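Local atomic coordinates of 4-phosphoerythronate dehydrogenase (Lactobacillus jensenii, PDB entry 4PRK), a protein that probably catalyses the NAD-dependent interconversion of D-lactate and pyruvate, as a D-lactate dehydrogenase of the D-isomer specific 2-hydroxyacid dehydrogenase family. Residues A[108-113]-A[159-164]; A[116-121]-A[139-144]; A[246-251]-A[287-292]. All coordinates share one frame; numbering follows the deposited sequence.

Interaction 1 (A[108-113]-A[159-164])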
loop_
_atom_site.group_PDB
_atom_site.type_symbol
_atom_site.label_atom_id
_atom_site.label_comp_id
_atom_site.label_asym_id
_atom_site.label_seq_id
_atom_site.Cartn_x
_atom_site.Cartn_y
_atom_site.Cartn_z
ATOM N N GLU A 108 6.135 11.100 8.827
ATOM C CA GLU A 108 6.279 11.654 7.477
ATOM C C GLU A 108 7.477 12.582 7.379
ATOM O O GLU A 108 8.134 12.706 6.321
ATOM C CB GLU A 108 4.970 12.341 7.032
ATOM C CG GLU A 108 3.882 11.355 6.643
ATOM C CD GLU A 108 2.558 11.971 6.194
ATOM O OE1 GLU A 108 2.497 13.192 5.882
ATOM O OE2 GLU A 108 1.571 11.207 6.076
ATOM N N MET A 109 7.802 13.218 8.477
ATOM C CA MET A 109 8.985 14.102 8.506
ATOM C C MET A 109 10.234 13.173 8.401
ATOM O O MET A 109 11.148 13.395 7.605
ATOM C CB MET A 109 9.013 14.982 9.779
ATOM C CG MET A 109 10.268 15.827 9.920
ATOM S SD MET A 109 10.427 17.064 8.603
ATOM C CE MET A 109 10.368 18.537 9.602
ATOM N N ALA A 110 10.225 12.100 9.163
ATOM C CA ALA A 110 11.309 11.151 9.092
ATOM C C ALA A 110 11.496 10.606 7.677
ATOM O O ALA A 110 12.593 10.570 7.166
ATOM C CB ALA A 110 11.019 10.040 10.042
ATOM N N VAL A 111 10.411 10.163 7.048
ATOM C CA VAL A 111 10.486 9.584 5.714
ATOM C C VAL A 111 10.983 10.636 4.728
ATOM O O VAL A 111 11.863 10.357 3.898
ATOM C CB VAL A 111 9.111 9.102 5.244
ATOM C CG1 VAL A 111 9.047 8.864 3.740
ATOM C CG2 VAL A 111 8.712 7.886 5.996
ATOM N N THR A 112 10.361 11.815 4.784
ATOM C CA THR A 112 10.720 12.913 3.898
ATOM C C THR A 112 12.207 13.206 3.980
ATOM O O THR A 112 12.912 13.333 2.944
ATOM C CB THR A 112 9.951 14.191 4.318
ATOM O OG1 THR A 112 8.588 14.035 4.005
ATOM C CG2 THR A 112 10.428 15.381 3.630
ATOM N N GLN A 113 12.710 13.339 5.205
ATOM C CA GLN A 113 14.147 13.628 5.376
ATOM C C GLN A 113 15.018 12.496 4.855
ATOM O O GLN A 113 15.980 12.748 4.112
ATOM C CB GLN A 113 14.484 13.885 6.834
ATOM C CG GLN A 113 14.046 15.254 7.277
ATOM C CD GLN A 113 14.587 15.668 8.659
ATOM O OE1 GLN A 113 15.650 15.240 9.086
ATOM N NE2 GLN A 113 13.837 16.536 9.351
ATOM N N SER A 159 5.941 2.640 13.885
ATOM C CA SER A 159 4.971 1.836 13.166
ATOM C C SER A 159 4.461 2.520 11.904
ATOM O O SER A 159 4.270 1.904 10.882
ATOM C CB SER A 159 3.779 1.538 14.087
ATOM O OG SER A 159 2.806 0.964 13.295
ATOM N N ALA A 160 4.155 3.796 12.006
ATOM C CA ALA A 160 3.731 4.556 10.844
ATOM C C ALA A 160 4.873 4.687 9.797
ATOM O O ALA A 160 4.629 4.643 8.566
ATOM C CB ALA A 160 3.237 5.946 11.295
ATOM N N VAL A 161 6.100 4.842 10.278
ATOM C CA VAL A 161 7.266 4.902 9.376
ATOM C C VAL A 161 7.415 3.606 8.595
ATOM O O VAL A 161 7.728 3.605 7.417
ATOM C CB VAL A 161 8.587 5.153 10.121
ATOM C CG1 VAL A 161 9.840 4.948 9.183
ATOM C CG2 VAL A 161 8.575 6.542 10.702
ATOM N N ALA A 162 7.158 2.515 9.278
ATOM C CA ALA A 162 7.241 1.181 8.725
ATOM C C ALA A 162 6.124 0.924 7.682
ATOM O O ALA A 162 6.372 0.387 6.592
ATOM C CB ALA A 162 7.171 0.188 9.874
ATOM N N GLN A 163 4.911 1.349 8.003
ATOM C CA GLN A 163 3.805 1.299 7.030
ATOM C C GLN A 163 4.142 2.056 5.741
ATOM O O GLN A 163 3.954 1.557 4.652
ATOM C CB GLN A 163 2.512 1.886 7.661
ATOM C CG GLN A 163 2.060 1.115 8.923
ATOM C CD GLN A 163 0.904 1.735 9.710
ATOM O OE1 GLN A 163 0.918 1.781 10.945
ATOM N NE2 GLN A 163 -0.120 2.163 9.002
ATOM N N ILE A 164 4.655 3.261 5.866
ATOM C CA ILE A 164 4.970 4.071 4.677
ATOM C C ILE A 164 6.115 3.440 3.897
ATOM O O ILE A 164 5.987 3.154 2.657
ATOM C CB ILE A 164 5.301 5.536 5.066
ATOM C CG1 ILE A 164 4.061 6.194 5.662
ATOM C CG2 ILE A 164 5.907 6.357 3.883
ATOM C CD1 ILE A 164 4.407 7.487 6.400
#
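Val111 turns both of its methyls onto Ile164, which meets them with the branch CG2: that carbon lies 3.8 Å from Val111 CG2 and 4.0 Å from Val111 CG1, the two side chains running obliquely past each other. The other arm of Ile164 points elsewhere. With CG1 anti to the carbonyl carbon (chi1 -65°), its CD1 reaches the aliphatic part of Glu108, 3.9 Å from Glu108 CG, and here the chains cross at about a right angle. Ile164 thus straddles one turn of helix 103-118. A turn earlier on its own helix, Val161 makes the looser touches, CG2 lying 4.3 Å from Ala110 CB. The carboxylate of Glu108 runs on past this apolar patch to a salt bridge with Arg104 and a hydrogen bond from the backbone N of Ile144 of the second subunit. The short helical segments cross at -47°, their axes 9.5 Å apart at closest approach, and all five touching residues are buried. Behind them lies the Rossmann sheet: Ala110 packs on Ile231 of strand 229-232 and Val161 on Leu151 of strand 148-152, so that both helices lie against the central strands.

Interaction 2 (A[116-121]-A[139-144])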
loop_
_atom_site.group_PDB
_atom_site.type_symbol
_atom_site.label_atom_id
_atom_site.label_comp_id
_atom_site.label_asym_id
_atom_site.label_seq_id
_atom_site.Cartn_x
_atom_site.Cartn_y
_atom_site.Cartn_z
ATOM N N TYR A 116 14.907 12.643 0.865
ATOM C CA TYR A 116 15.778 13.746 0.406
ATOM C C TYR A 116 17.272 13.410 0.503
ATOM O O TYR A 116 18.033 13.556 -0.469
ATOM C CB TYR A 116 15.460 15.024 1.150
ATOM C CG TYR A 116 16.304 16.214 0.786
ATOM C CD1 TYR A 116 17.513 16.369 1.359
ATOM C CD2 TYR A 116 15.820 17.229 -0.034
ATOM C CE1 TYR A 116 18.316 17.442 1.080
ATOM C CE2 TYR A 116 16.585 18.353 -0.312
ATOM C CZ TYR A 116 17.846 18.423 0.256
ATOM O OH TYR A 116 18.668 19.437 0.091
ATOM N N LEU A 117 17.694 12.962 1.672
ATOM C CA LEU A 117 19.096 12.597 1.847
ATOM C C LEU A 117 19.502 11.441 0.999
ATOM O O LEU A 117 20.597 11.451 0.518
ATOM C CB LEU A 117 19.424 12.320 3.306
ATOM C CG LEU A 117 19.207 13.533 4.178
ATOM C CD1 LEU A 117 19.305 13.207 5.638
ATOM C CD2 LEU A 117 20.203 14.630 3.760
ATOM N N ASN A 118 18.608 10.459 0.805
ATOM C CA ASN A 118 18.853 9.312 -0.097
ATOM C C ASN A 118 19.048 9.756 -1.498
ATOM O O ASN A 118 19.870 9.216 -2.187
ATOM C CB ASN A 118 17.718 8.287 -0.056
ATOM C CG ASN A 118 17.903 7.145 -1.043
ATOM O OD1 ASN A 118 18.821 6.334 -0.912
ATOM N ND2 ASN A 118 16.969 7.015 -1.985
ATOM N N ARG A 119 18.296 10.756 -1.922
ATOM C CA ARG A 119 18.459 11.301 -3.258
ATOM C C ARG A 119 19.633 12.322 -3.355
ATOM O O ARG A 119 19.931 12.845 -4.472
ATOM C CB ARG A 119 17.122 11.952 -3.701
ATOM C CG ARG A 119 15.946 10.963 -3.804
ATOM C CD ARG A 119 16.258 9.718 -4.661
ATOM N NE ARG A 119 16.678 10.105 -6.020
ATOM C CZ ARG A 119 16.126 9.712 -7.188
ATOM N NH1 ARG A 119 15.109 8.867 -7.265
ATOM N NH2 ARG A 119 16.653 10.140 -8.330
ATOM N N LYS A 120 20.246 12.635 -2.203
ATOM C CA LYS A 120 21.418 13.532 -2.110
ATOM C C LYS A 120 21.191 14.871 -2.756
ATOM O O LYS A 120 22.116 15.461 -3.358
ATOM C CB LYS A 120 22.657 12.866 -2.722
ATOM C CG LYS A 120 22.863 11.443 -2.216
ATOM C CD LYS A 120 23.968 10.717 -2.979
ATOM C CE LYS A 120 24.462 9.543 -2.166
ATOM N NZ LYS A 120 25.372 8.688 -2.955
ATOM N N ILE A 121 19.974 15.380 -2.598
ATOM C CA ILE A 121 19.594 16.610 -3.227
ATOM C C ILE A 121 20.493 17.752 -2.737
ATOM O O ILE A 121 20.839 18.632 -3.524
ATOM C CB ILE A 121 18.124 16.921 -3.010
ATOM C CG1 ILE A 121 17.250 15.883 -3.758
ATOM C CG2 ILE A 121 17.784 18.332 -3.457
ATOM C CD1 ILE A 121 15.778 15.845 -3.338
ATOM N N LEU A 139 27.377 10.741 -6.255
ATOM C CA LEU A 139 26.015 11.187 -6.043
ATOM C C LEU A 139 24.924 10.268 -6.662
ATOM O O LEU A 139 23.774 10.677 -6.803
ATOM C CB LEU A 139 25.869 12.575 -6.670
ATOM C CG LEU A 139 26.806 13.642 -6.063
ATOM C CD1 LEU A 139 26.415 15.034 -6.513
ATOM C CD2 LEU A 139 26.789 13.537 -4.542
ATOM N N ILE A 140 25.278 9.054 -7.065
ATOM C CA ILE A 140 24.247 8.119 -7.550
ATOM C C ILE A 140 23.328 7.738 -6.400
ATOM O O ILE A 140 23.721 7.716 -5.248
ATOM C CB ILE A 140 24.879 6.885 -8.190
ATOM C CG1 ILE A 140 23.871 6.174 -9.095
ATOM C CG2 ILE A 140 25.468 5.936 -7.162
ATOM C CD1 ILE A 140 24.533 5.099 -9.933
ATOM N N SER A 141 22.075 7.480 -6.712
ATOM C CA SER A 141 21.085 7.192 -5.695
ATOM C C SER A 141 20.514 5.807 -5.902
ATOM O O SER A 141 21.085 5.013 -6.604
ATOM C CB SER A 141 19.995 8.254 -5.676
ATOM O OG SER A 141 19.224 8.169 -4.509
ATOM N N ASN A 142 19.412 5.510 -5.238
ATOM C CA ASN A 142 18.785 4.203 -5.375
ATOM C C ASN A 142 17.270 4.242 -5.040
ATOM O O ASN A 142 16.800 5.167 -4.366
ATOM C CB ASN A 142 19.502 3.144 -4.555
ATOM C CG ASN A 142 19.281 1.714 -5.115
ATOM O OD1 ASN A 142 18.668 1.525 -6.181
ATOM N ND2 ASN A 142 19.780 0.722 -4.403
ATOM N N GLU A 143 16.521 3.272 -5.571
ATOM C CA GLU A 143 15.093 3.283 -5.390
ATOM C C GLU A 143 14.868 2.773 -3.998
ATOM O O GLU A 143 15.611 1.936 -3.491
ATOM C CB GLU A 143 14.326 2.449 -6.422
ATOM C CG GLU A 143 14.260 3.057 -7.811
ATOM C CD GLU A 143 15.490 2.738 -8.670
ATOM O OE1 GLU A 143 16.349 1.956 -8.201
ATOM O OE2 GLU A 143 15.562 3.213 -9.832
ATOM N N ILE A 144 13.807 3.257 -3.392
ATOM C CA ILE A 144 13.553 2.972 -2.022
ATOM C C ILE A 144 13.195 1.500 -1.835
ATOM O O ILE A 144 13.567 0.912 -0.804
ATOM C CB ILE A 144 12.498 3.965 -1.466
ATOM C CG1 ILE A 144 12.530 3.991 0.032
ATOM C CG2 ILE A 144 11.111 3.625 -1.959
ATOM C CD1 ILE A 144 13.669 4.849 0.541
HETATM O O HOH W 1 14.636 7.011 -4.737
#
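Asn118 and Ser141 are joined by a short hydrogen bond, in which Ser141 OG donates to the backbone O of Asn118 at 2.6 Å from above the carbonyl plane. Two more direct bonds end on loop carbonyls. Asn118 ND2 reaches Asn142 O at 3.0 Å, the acceptor lying almost in the plane of the Asn118 amide; CG anti to the backbone N (chi1 176°) swings that amide across to the loop. Lys120 NZ donates to Ile140 O at 3.0 Å, in the carbonyl plane, and also bonds to Ser138 O. With a leucine in place of Asn118 the amide donor is gone, and Asn142 O would probably be left to the water alone among the partners described here.

That water accepts from Arg119 NH1 and donates to Asn142 O, 2.9 Å away. Arg119 NH1 also bonds to Ala105 O of the second subunit, and NH2 to Ala297 O there.

Nonpolar contact comes from the extended Lys120 chain, whose CD lies 3.7 Å from Leu139 CA. The bent Arg119 chain makes a van der Waals approach, CD to Ser141 OG at 3.3 Å.

The turn beneath all this is a Schellman motif: Lys120 has positive phi (54°) where helix 103-118 finishes, and it occupies the N-cap position of helix 121-129. Side chains from this helix-to-helix junction thereby tie down the irregular 139-144 segment at a subunit interface.

Interaction 3 (A[246-251]-A[287-292])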
loop_
_atom_site.group_PDB
_atom_site.type_symbol
_atom_site.label_atom_id
_atom_site.label_comp_id
_atom_site.label_asym_id
_atom_site.label_seq_id
_atom_site.Cartn_x
_atom_site.Cartn_y
_atom_site.Cartn_z
ATOM N N GLU A 246 31.761 13.366 13.795
ATOM C CA GLU A 246 32.933 12.619 13.422
ATOM C C GLU A 246 32.642 11.541 12.374
ATOM O O GLU A 246 33.343 11.387 11.377
ATOM C CB GLU A 246 33.444 11.984 14.699
ATOM C CG GLU A 246 34.759 11.291 14.540
ATOM C CD GLU A 246 35.355 10.873 15.878
ATOM O OE1 GLU A 246 34.989 11.489 16.923
ATOM O OE2 GLU A 246 36.199 9.942 15.860
ATOM N N ALA A 247 31.611 10.761 12.629
ATOM C CA ALA A 247 31.207 9.727 11.695
ATOM C C ALA A 247 30.935 10.313 10.301
ATOM O O ALA A 247 31.361 9.745 9.309
ATOM C CB ALA A 247 29.957 9.021 12.220
ATOM N N LEU A 248 30.243 11.451 10.242
ATOM C CA LEU A 248 29.933 12.090 8.968
ATOM C C LEU A 248 31.201 12.606 8.347
ATOM O O LEU A 248 31.435 12.402 7.144
ATOM C CB LEU A 248 28.952 13.268 9.148
ATOM C CG LEU A 248 27.494 12.864 9.381
ATOM C CD1 LEU A 248 26.753 13.893 10.208
ATOM C CD2 LEU A 248 26.788 12.617 8.057
ATOM N N GLU A 249 32.015 13.266 9.168
ATOM C CA GLU A 249 33.306 13.800 8.686
ATOM C C GLU A 249 34.185 12.693 8.133
ATOM O O GLU A 249 34.827 12.875 7.128
ATOM C CB GLU A 249 34.053 14.573 9.768
ATOM C CG GLU A 249 33.471 15.960 10.015
ATOM C CD GLU A 249 34.150 16.670 11.168
ATOM O OE1 GLU A 249 34.901 16.017 11.942
ATOM O OE2 GLU A 249 33.919 17.887 11.310
ATOM N N LYS A 250 34.150 11.521 8.752
ATOM C CA LYS A 250 34.950 10.410 8.258
ATOM C C LYS A 250 34.236 9.591 7.193
ATOM O O LYS A 250 34.826 8.694 6.641
ATOM C CB LYS A 250 35.386 9.538 9.412
ATOM C CG LYS A 250 36.246 10.303 10.416
ATOM C CD LYS A 250 36.909 9.378 11.413
ATOM C CE LYS A 250 35.912 8.430 12.056
ATOM N NZ LYS A 250 36.314 8.078 13.444
ATOM N N HIS A 251 32.984 9.930 6.875
ATOM C CA HIS A 251 32.220 9.219 5.837
ATOM C C HIS A 251 32.012 7.778 6.294
ATOM O O HIS A 251 32.050 6.831 5.522
ATOM C CB HIS A 251 32.898 9.363 4.444
ATOM C CG HIS A 251 33.235 10.795 4.067
ATOM N ND1 HIS A 251 32.411 11.588 3.293
ATOM C CD2 HIS A 251 34.315 11.567 4.350
ATOM C CE1 HIS A 251 32.957 12.781 3.118
ATOM N NE2 HIS A 251 34.114 12.798 3.753
ATOM N N MET A 287 26.876 20.999 6.583
ATOM C CA MET A 287 27.067 19.774 5.814
ATOM C C MET A 287 25.913 19.583 4.802
ATOM O O MET A 287 24.747 19.562 5.178
ATOM C CB MET A 287 27.175 18.576 6.762
ATOM C CG MET A 287 28.466 18.504 7.606
ATOM S SD MET A 287 28.376 17.133 8.803
ATOM C CE MET A 287 29.908 17.344 9.724
ATOM N N PRO A 288 26.231 19.424 3.507
ATOM C CA PRO A 288 25.135 19.302 2.549
ATOM C C PRO A 288 24.477 17.963 2.530
ATOM O O PRO A 288 23.452 17.879 1.867
ATOM C CB PRO A 288 25.779 19.593 1.200
ATOM C CG PRO A 288 27.225 19.256 1.368
ATOM C CD PRO A 288 27.550 19.397 2.853
ATOM N N ASN A 289 24.984 16.991 3.310
ATOM C CA ASN A 289 24.360 15.674 3.485
ATOM C C ASN A 289 23.684 15.532 4.835
ATOM O O ASN A 289 23.430 14.416 5.289
ATOM C CB ASN A 289 25.377 14.533 3.301
ATOM C CG ASN A 289 26.519 14.571 4.320
ATOM O OD1 ASN A 289 26.840 15.602 4.829
ATOM N ND2 ASN A 289 27.143 13.437 4.575
ATOM N N VAL A 290 23.408 16.658 5.487
ATOM C CA VAL A 290 22.655 16.681 6.732
ATOM C C VAL A 290 21.399 17.566 6.611
ATOM O O VAL A 290 21.425 18.578 5.950
ATOM C CB VAL A 290 23.512 17.280 7.837
ATOM C CG1 VAL A 290 22.668 17.574 9.063
ATOM C CG2 VAL A 290 24.695 16.345 8.137
ATOM N N ILE A 291 20.303 17.181 7.249
ATOM C CA ILE A 291 19.202 18.090 7.466
ATOM C C ILE A 291 19.060 18.315 8.946
ATOM O O ILE A 291 19.116 17.354 9.700
ATOM C CB ILE A 291 17.873 17.521 6.933
ATOM C CG1 ILE A 291 17.788 17.611 5.431
ATOM C CG2 ILE A 291 16.672 18.273 7.470
ATOM C CD1 ILE A 291 16.571 16.869 4.879
ATOM N N VAL A 292 18.843 19.559 9.376
ATOM C CA VAL A 292 18.368 19.786 10.740
ATOM C C VAL A 292 17.155 20.663 10.689
ATOM O O VAL A 292 17.171 21.654 10.018
ATOM C CB VAL A 292 19.407 20.445 11.678
ATOM C CG1 VAL A 292 18.867 20.490 13.140
ATOM C CG2 VAL A 292 20.754 19.723 11.590
HETATM O O HOH W 2 29.501 11.363 5.382
#
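Leu248 lies over the Met287 thioether, with CB and CD1 each 3.9 Å from SD, the two side chains passing obliquely. The same methyl, CD1, also meets Val290 CG2 at 3.8 Å, where the side chains cross at about a right angle, so it is shared between the sulfur and the first residue of strand 290-292. The other methyl, CD2, takes a different neighbour: it sits 3.6 Å from Asn289 ND2, and these two side chains slide past each other in opposite directions. Leu248 also packs on Leu284 of helix 279-285 and on Ile253.

Met287 approaches as a straight rod, extended beyond CG (chi2 174°, chi3 -176°), which carries its terminal CE beyond Leu248 to the CG methylene of Glu249, 3.8 Å from CE, the two side chains crossing at about a right angle. Glu249 is exposed.

Asn289 holds its CG between the backbone N and the carbonyl carbon (chi1 62°), which turns the amide so that ND2 faces Leu248 CD2. ND2 has its main partner in Ala254 O, and a weak bond links it to a water that donates to Leu248 O at 2.8 Å. A type I turn from Met287 to Val290, closed by Val290 N to Met287 O, brings all three contacting residues to the same helix. Strand 290-292 then runs on as an outer strand of the Rossmann sheet, paired with strand 255-258.

Chemically, the direct contact is van der Waals packing of leucine, methionine and valine, joined by the Glu249 methylene and the Asn289 amide, and the polar link across is a water bridge with one weak leg. The helix end is therefore probably held to the turn and the start of strand 290-292 chiefly by shape and burial of apolar surface, with less directional constraint than direct hydrogen bonds would give.

In the fold
All three contacts belong to the coenzyme-binding domain, and helix 103-118 ties them together. Interactions 1 and 2 use successive parts of it, with centres 16 Å apart, and interaction 2 is nested along the chain inside the loop closed by interaction 1. Interaction 3 meets the same helix through strand 290-292: Gln113 CD lies 3.5 Å from Ile291 CG2, and Tyr116 CD1 3.7 Å from Ile291 CD1. The centres of interactions 2 and 3 are 15 Å apart. Each contact also touches the second subunit. Interaction 1 reaches the presumed NAD site, since Val161 touches the glycine-rich Gly153, Gly155, Gly158 turn, consistent with a Rossmann dinucleotide-binding motif.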